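Giding protein-mglB (Thermus thermophilus, PDB 1J3W) is a Roadblock/LC7-family gliding protein that probably acts as a guanyl-nucleotide exchange factor and molecular adaptor for a small GTPase. Local coordinates at residues 119-122 and 123-126; 15-18 and 19-23; 56-59 and 60-64. All blocks are in the same frame, centred on the assembly; numbering follows the deposited sequence.

Interaction 1. Residues 119-122 and 123-126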
loop_
_atom_site.group_PDB
_atom_site.type_symbol
_atom_site.label_atom_id
_atom_site.label_comp_id
_atom_site.label_asym_id
_atom_site.label_seq_id
_atom_site.Cartn_x
_atom_site.Cartn_y
_atom_site.Cartn_z
ATOM N N LYS B 119 -6.248 1.372 24.138
ATOM C CA LYS B 119 -7.231 0.561 23.433
ATOM C C LYS B 119 -8.633 0.663 24.014
ATOM O O LYS B 119 -9.620 0.702 23.271
ATOM C CB LYS B 119 -6.771 -0.894 23.403
ATOM C CG LYS B 119 -5.402 -1.048 22.750
ATOM C CD LYS B 119 -5.091 -2.487 22.403
ATOM C CE LYS B 119 -5.951 -2.969 21.248
ATOM N NZ LYS B 119 -5.640 -4.379 20.904
ATOM N N LEU B 120 -8.721 0.715 25.339
ATOM C CA LEU B 120 -10.013 0.822 26.011
ATOM C C LEU B 120 -10.707 2.131 25.650
ATOM O O LEU B 120 -11.806 2.141 25.095
ATOM C CB LEU B 120 -9.818 0.751 27.530
ATOM C CG LEU B 120 -11.062 0.983 28.395
ATOM C CD1 LEU B 120 -12.074 -0.098 28.109
ATOM C CD2 LEU B 120 -10.682 0.980 29.870
ATOM N N HIS B 121 -10.052 3.244 25.954
ATOM C CA HIS B 121 -10.637 4.546 25.680
ATOM C C HIS B 121 -10.605 4.904 24.200
ATOM O O HIS B 121 -11.425 5.693 23.728
ATOM C CB HIS B 121 -9.942 5.593 26.550
ATOM C CG HIS B 121 -10.114 5.338 28.016
ATOM N ND1 HIS B 121 -11.294 5.596 28.680
ATOM C CD2 HIS B 121 -9.288 4.768 28.925
ATOM C CE1 HIS B 121 -11.187 5.196 29.935
ATOM N NE2 HIS B 121 -9.980 4.689 30.110
ATOM N N GLY B 122 -9.661 4.316 23.467
ATOM C CA GLY B 122 -9.594 4.552 22.038
ATOM C C GLY B 122 -10.828 3.953 21.379
ATOM O O GLY B 122 -11.418 4.558 20.492
ATOM N N LYS B 123 -11.225 2.760 21.817
ATOM C CA LYS B 123 -12.411 2.110 21.258
ATOM C C LYS B 123 -13.664 2.925 21.595
ATOM O O LYS B 123 -14.552 3.103 20.759
ATOM C CB LYS B 123 -12.539 0.685 21.809
ATOM C CG LYS B 123 -13.781 -0.057 21.340
ATOM C CD LYS B 123 -13.845 -0.161 19.822
ATOM C CE LYS B 123 -12.715 -1.016 19.267
ATOM N NZ LYS B 123 -12.789 -1.121 17.781
ATOM N N ARG B 124 -13.742 3.421 22.824
ATOM C CA ARG B 124 -14.898 4.218 23.206
ATOM C C ARG B 124 -14.950 5.486 22.362
ATOM O O ARG B 124 -16.020 5.925 21.937
ATOM C CB ARG B 124 -14.831 4.579 24.687
ATOM C CG ARG B 124 -15.015 3.390 25.611
ATOM C CD ARG B 124 -14.877 3.797 27.060
ATOM N NE ARG B 124 -15.176 2.682 27.951
ATOM C CZ ARG B 124 -15.038 2.729 29.272
ATOM N NH1 ARG B 124 -14.605 3.837 29.856
ATOM N NH2 ARG B 124 -15.329 1.661 30.008
ATOM N N ALA B 125 -13.787 6.070 22.105
ATOM C CA ALA B 125 -13.731 7.287 21.314
ATOM C C ALA B 125 -14.164 7.050 19.875
ATOM O O ALA B 125 -14.922 7.842 19.312
ATOM C CB ALA B 125 -12.325 7.865 21.343
ATOM N N SER B 126 -13.690 5.962 19.274
ATOM C CA SER B 126 -14.046 5.694 17.890
ATOM C C SER B 126 -15.550 5.508 17.735
ATOM O O SER B 126 -16.129 5.961 16.752
ATOM C CB SER B 126 -13.290 4.469 17.356
ATOM O OG SER B 126 -13.657 3.286 18.036
HETATM O O HOH W 1 -13.910 6.530 28.724
#
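The first half of helix 115-135 brings His121 and Arg124 together, one turn apart on the same flank. Their side chains run side by side and point the same way. The imidazole and the guanidinium are turned almost square to each other, with their planes 89° apart. His121 CE1 comes within 3.7 Å of Arg124 NH1. A water also bridges the two groups. It lies 2.8 Å from His121 ND1, in the plane of the ring and at its edge. The same water accepts a hydrogen bond from Arg124 NH1 at 3.0 Å, in the guanidinium plane. Arg124 reaches this point because its chain is extended from CG to NE, with CG anti to the carbonyl carbon (chi1 -69°). That course takes it past Leu120, whose CD1 lies over one face of the guanidinium, 4.2 Å from Arg124 NH2. Leu120 CG also sits over the centre of one face of the His121 ring.

This helix closes the Roadblock/LC7 fold by packing beside helix 10-27 against the antiparallel sheet. Ala125 is on the buried side, where it touches Leu105 of strand 103-109. Backbone bonds from residue i+4 to residue i run through the segment without a break. Ala125 N donates to His121 O at 2.9 Å, and Ser126 N donates to Gly122 O at 2.9 Å. Lys123 leaves on another side, its chain bent at chi2 and chi3, and its NZ forms a salt bridge with Asp97. Ser126 OG is hydrogen-bonded to the same carboxylate.

Interaction 2. Residues 15-18 and 19-23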
loop_
_atom_site.group_PDB
_atom_site.type_symbol
_atom_site.label_atom_id
_atom_site.label_comp_id
_atom_site.label_asym_id
_atom_site.label_seq_id
_atom_site.Cartn_x
_atom_site.Cartn_y
_atom_site.Cartn_z
ATOM N N ARG B 15 -18.430 18.545 19.560
ATOM C CA ARG B 15 -18.630 17.257 20.207
ATOM C C ARG B 15 -17.434 16.354 19.911
ATOM O O ARG B 15 -16.956 15.635 20.788
ATOM C CB ARG B 15 -19.923 16.604 19.714
ATOM C CG ARG B 15 -21.192 17.382 20.052
ATOM C CD ARG B 15 -21.397 17.539 21.558
ATOM N NE ARG B 15 -20.606 18.624 22.142
ATOM C CZ ARG B 15 -20.816 19.919 21.914
ATOM N NH1 ARG B 15 -21.795 20.309 21.107
ATOM N NH2 ARG B 15 -20.051 20.828 22.501
ATOM N N ALA B 16 -16.944 16.408 18.675
ATOM C CA ALA B 16 -15.799 15.590 18.275
ATOM C C ALA B 16 -14.552 16.006 19.041
ATOM O O ALA B 16 -13.810 15.162 19.548
ATOM C CB ALA B 16 -15.556 15.726 16.777
ATOM N N VAL B 17 -14.313 17.309 19.117
ATOM C CA VAL B 17 -13.150 17.814 19.832
ATOM C C VAL B 17 -13.186 17.399 21.300
ATOM O O VAL B 17 -12.156 17.039 21.875
ATOM C CB VAL B 17 -13.068 19.348 19.723
ATOM C CG1 VAL B 17 -12.144 19.901 20.787
ATOM C CG2 VAL B 17 -12.567 19.727 18.340
ATOM N N GLU B 18 -14.366 17.451 21.911
ATOM C CA GLU B 18 -14.505 17.057 23.304
ATOM C C GLU B 18 -14.094 15.596 23.478
ATOM O O GLU B 18 -13.408 15.250 24.443
ATOM C CB GLU B 18 -15.945 17.283 23.769
ATOM C CG GLU B 18 -16.192 18.711 24.233
ATOM C CD GLU B 18 -17.648 19.116 24.149
ATOM O OE1 GLU B 18 -18.520 18.234 24.299
ATOM O OE2 GLU B 18 -17.918 20.322 23.944
ATOM N N VAL B 19 -14.499 14.741 22.542
ATOM C CA VAL B 19 -14.127 13.334 22.611
ATOM C C VAL B 19 -12.607 13.212 22.525
ATOM O O VAL B 19 -11.990 12.479 23.300
ATOM C CB VAL B 19 -14.751 12.513 21.462
ATOM C CG1 VAL B 19 -14.201 11.090 21.487
ATOM C CG2 VAL B 19 -16.270 12.484 21.601
ATOM N N LEU B 20 -11.997 13.942 21.595
ATOM C CA LEU B 20 -10.546 13.869 21.436
ATOM C C LEU B 20 -9.813 14.326 22.687
ATOM O O LEU B 20 -8.856 13.680 23.116
ATOM C CB LEU B 20 -10.086 14.697 20.230
ATOM C CG LEU B 20 -10.600 14.246 18.859
ATOM C CD1 LEU B 20 -10.064 15.181 17.799
ATOM C CD2 LEU B 20 -10.172 12.811 18.563
ATOM N N GLU B 21 -10.263 15.431 23.276
ATOM C CA GLU B 21 -9.640 15.956 24.484
ATOM C C GLU B 21 -9.756 14.977 25.648
ATOM O O GLU B 21 -8.781 14.733 26.367
ATOM C CB GLU B 21 -10.280 17.294 24.865
ATOM C CG GLU B 21 -9.942 18.416 23.899
ATOM C CD GLU B 21 -10.757 19.671 24.137
ATOM O OE1 GLU B 21 -10.396 20.725 23.569
ATOM O OE2 GLU B 21 -11.759 19.607 24.881
ATOM N N GLU B 22 -10.946 14.420 25.833
ATOM C CA GLU B 22 -11.178 13.467 26.912
ATOM C C GLU B 22 -10.332 12.215 26.707
ATOM O O GLU B 22 -9.776 11.665 27.658
ATOM C CB GLU B 22 -12.660 13.086 26.964
ATOM C CG GLU B 22 -13.577 14.251 27.312
ATOM C CD GLU B 22 -15.045 13.908 27.143
ATOM O OE1 GLU B 22 -15.897 14.776 27.435
ATOM O OE2 GLU B 22 -15.348 12.775 26.715
ATOM N N THR B 23 -10.223 11.773 25.458
ATOM C CA THR B 23 -9.449 10.576 25.153
ATOM C C THR B 23 -7.967 10.777 25.482
ATOM O O THR B 23 -7.307 9.864 25.978
ATOM C CB THR B 23 -9.644 10.178 23.682
ATOM O OG1 THR B 23 -11.045 9.954 23.450
ATOM C CG2 THR B 23 -8.897 8.887 23.361
#
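Val17 lies under the carboxylate end of Glu21, one turn further along helix 10-27. The two side chains cross obliquely, and the CG1 branch of Val17 does the touching. It is 3.4 Å from Glu21 OE1 and 3.6 Å from Glu21 CD. Val17 CG1 is anti to the backbone N (chi1 163°), which places this methyl beside its own carbonyl carbon and close to the turn that follows. The stem of Glu21 also rests on the backbone, with CG 3.3 Å from Val17 O. That oxygen accepts the bond from Glu21 N, with the donor nearly along the C=O axis.

Glu22 follows the same pattern one residue later. Its chain is extended beyond CG and passes over Glu18 O, which also takes the backbone bond from Glu22 N. The carboxylate of Glu18 is turned the other way, toward Arg15. Arg15 grips it side-on with two nitrogens, one to each oxygen. NH2 meets Glu18 OE2 at 2.6 Å in a salt bridge, on the syn side but tilted out of the carboxylate plane. NE meets Glu18 OE1 at 3.0 Å from above the carboxylate plane. Both oxygens lie near the guanidinium plane, and the bonds are nearly straight. Arg15 probably offsets the charge of Glu18, which also has the carboxylates of Glu21 and Glu22 nearby.

Further along, Val19 O accepts two bonds from Thr23, one from N and one from OG1 at 2.7 Å. They arrive from opposite faces of the carbonyl plane.

Helix 10-27 packs beside helix 115-135, and both lie against the sheet. Val19 and Thr23 touch Ala125, and Ala16 touches Leu129. Leu20 packs on Leu105 of strand 103-109 and Ala43 of strand 41-46, while Val17 and Glu21 touch Lys45.

Interaction 3. Residues 56-59 and 60-64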
loop_
_atom_site.group_PDB
_atom_site.type_symbol
_atom_site.label_atom_id
_atom_site.label_comp_id
_atom_site.label_asym_id
_atom_site.label_seq_id
_atom_site.Cartn_x
_atom_site.Cartn_y
_atom_site.Cartn_z
ATOM N N LEU B 56 0.945 17.036 11.115
ATOM C CA LEU B 56 -0.289 16.264 11.207
ATOM C C LEU B 56 -0.923 15.927 9.871
ATOM O O LEU B 56 -1.563 14.884 9.737
ATOM C CB LEU B 56 -1.299 16.978 12.107
ATOM C CG LEU B 56 -0.883 17.078 13.577
ATOM C CD1 LEU B 56 -1.966 17.814 14.346
ATOM C CD2 LEU B 56 -0.657 15.692 14.165
ATOM N N ASP B 57 -0.761 16.803 8.884
ATOM C CA ASP B 57 -1.325 16.513 7.575
ATOM C C ASP B 57 -0.577 15.329 6.959
ATOM O O ASP B 57 -1.191 14.452 6.355
ATOM C CB ASP B 57 -1.282 17.761 6.674
ATOM C CG ASP B 57 0.117 18.316 6.473
ATOM O OD1 ASP B 57 0.998 18.161 7.347
ATOM O OD2 ASP B 57 0.330 18.947 5.416
ATOM N N THR B 58 0.738 15.286 7.147
ATOM C CA THR B 58 1.530 14.177 6.629
ATOM C C THR B 58 1.155 12.897 7.380
ATOM O O THR B 58 1.009 11.835 6.775
ATOM C CB THR B 58 3.031 14.444 6.786
ATOM O OG1 THR B 58 3.355 15.685 6.143
ATOM C CG2 THR B 58 3.846 13.321 6.145
ATOM N N LEU B 59 0.986 12.998 8.697
ATOM C CA LEU B 59 0.610 11.833 9.493
ATOM C C LEU B 59 -0.713 11.265 8.986
ATOM O O LEU B 59 -0.842 10.059 8.764
ATOM C CB LEU B 59 0.470 12.212 10.972
ATOM C CG LEU B 59 -0.106 11.121 11.886
ATOM C CD1 LEU B 59 0.808 9.906 11.883
ATOM C CD2 LEU B 59 -0.270 11.664 13.305
ATOM N N ALA B 60 -1.696 12.142 8.802
ATOM C CA ALA B 60 -3.015 11.741 8.324
ATOM C C ALA B 60 -2.938 11.109 6.935
ATOM O O ALA B 60 -3.605 10.112 6.662
ATOM C CB ALA B 60 -3.949 12.947 8.306
ATOM N N THR B 61 -2.124 11.693 6.064
ATOM C CA THR B 61 -1.959 11.166 4.715
ATOM C C THR B 61 -1.395 9.749 4.772
ATOM O O THR B 61 -1.894 8.848 4.097
ATOM C CB THR B 61 -1.012 12.045 3.891
ATOM O OG1 THR B 61 -1.566 13.359 3.777
ATOM C CG2 THR B 61 -0.827 11.465 2.497
ATOM N N LEU B 62 -0.360 9.554 5.585
ATOM C CA LEU B 62 0.256 8.236 5.715
ATOM C C LEU B 62 -0.710 7.224 6.319
ATOM O O LEU B 62 -0.729 6.062 5.913
ATOM C CB LEU B 62 1.524 8.319 6.564
ATOM C CG LEU B 62 2.672 9.121 5.947
ATOM C CD1 LEU B 62 3.812 9.226 6.935
ATOM C CD2 LEU B 62 3.148 8.445 4.664
ATOM N N VAL B 63 -1.504 7.646 7.299
ATOM C CA VAL B 63 -2.468 6.730 7.892
ATOM C C VAL B 63 -3.505 6.337 6.843
ATOM O O VAL B 63 -3.896 5.173 6.759
ATOM C CB VAL B 63 -3.159 7.362 9.121
ATOM C CG1 VAL B 63 -4.331 6.504 9.575
ATOM C CG2 VAL B 63 -2.149 7.505 10.245
ATOM N N ALA B 64 -3.920 7.303 6.025
ATOM C CA ALA B 64 -4.898 7.049 4.969
ATOM C C ALA B 64 -4.299 6.111 3.920
ATOM O O ALA B 64 -4.971 5.196 3.437
ATOM C CB ALA B 64 -5.317 8.366 4.317
#
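Asp57 O takes two hydrogen bonds from Thr61, one from the backbone N at 2.9 Å and one from the hydroxyl OG1 at 2.8 Å. They come from opposite faces of the carbonyl plane. The hydroxyl gets there because OG1 is anti to the carbonyl carbon (chi1 -61°), beside its own backbone N. An alanine in place of Thr61 would remove the hydroxyl and the CG2 methyl, so Asp57 O would probably be left with the backbone bond alone, and the contact with Thr58 of the third subunit is likely to be thinned. Asp57 OD1 also receives a weak bond from Thr58 N.

Around this lies apolar contact along helix 56-69. Leu59 and Val63 run side by side, with Leu59 CD1 4.1 Å from Val63 CG2. Thr58 CG2 meets Leu62 CD1 at 4.2 Å in the same manner. Leu59 and Val63 face the sheet, on Leu33 and Ile35, and also reach Leu76 and Leu73 of the second subunit.

The chemistry is thus graded: apolar Leu59 and Val63 serve the sheet and second subunit, Thr58 and Leu62 touch both second and third subunits, and Thr61 packs on the third while its hydroxyl is bonded within the helix.

How the interactions relate
From the N terminus the order is interaction 2 on helix 10-27, interaction 3 on helix 56-69 and interaction 1 on helix 115-135. Each lies within one continuous helix, so none closes a long loop, and they follow in series without nesting or crossing. Interactions 1 and 2 are neighbours, with centres 11 Å apart. They meet where Ala125 CB lies 3.2 Å from Thr23 OG1, which joins the first and last helices of the chain. Interaction 3 is on the opposite side of the chain's centre, about 9 Å from interaction 2 between nearest atoms. All three helices touch strand 103-109, so this strand links the two sides.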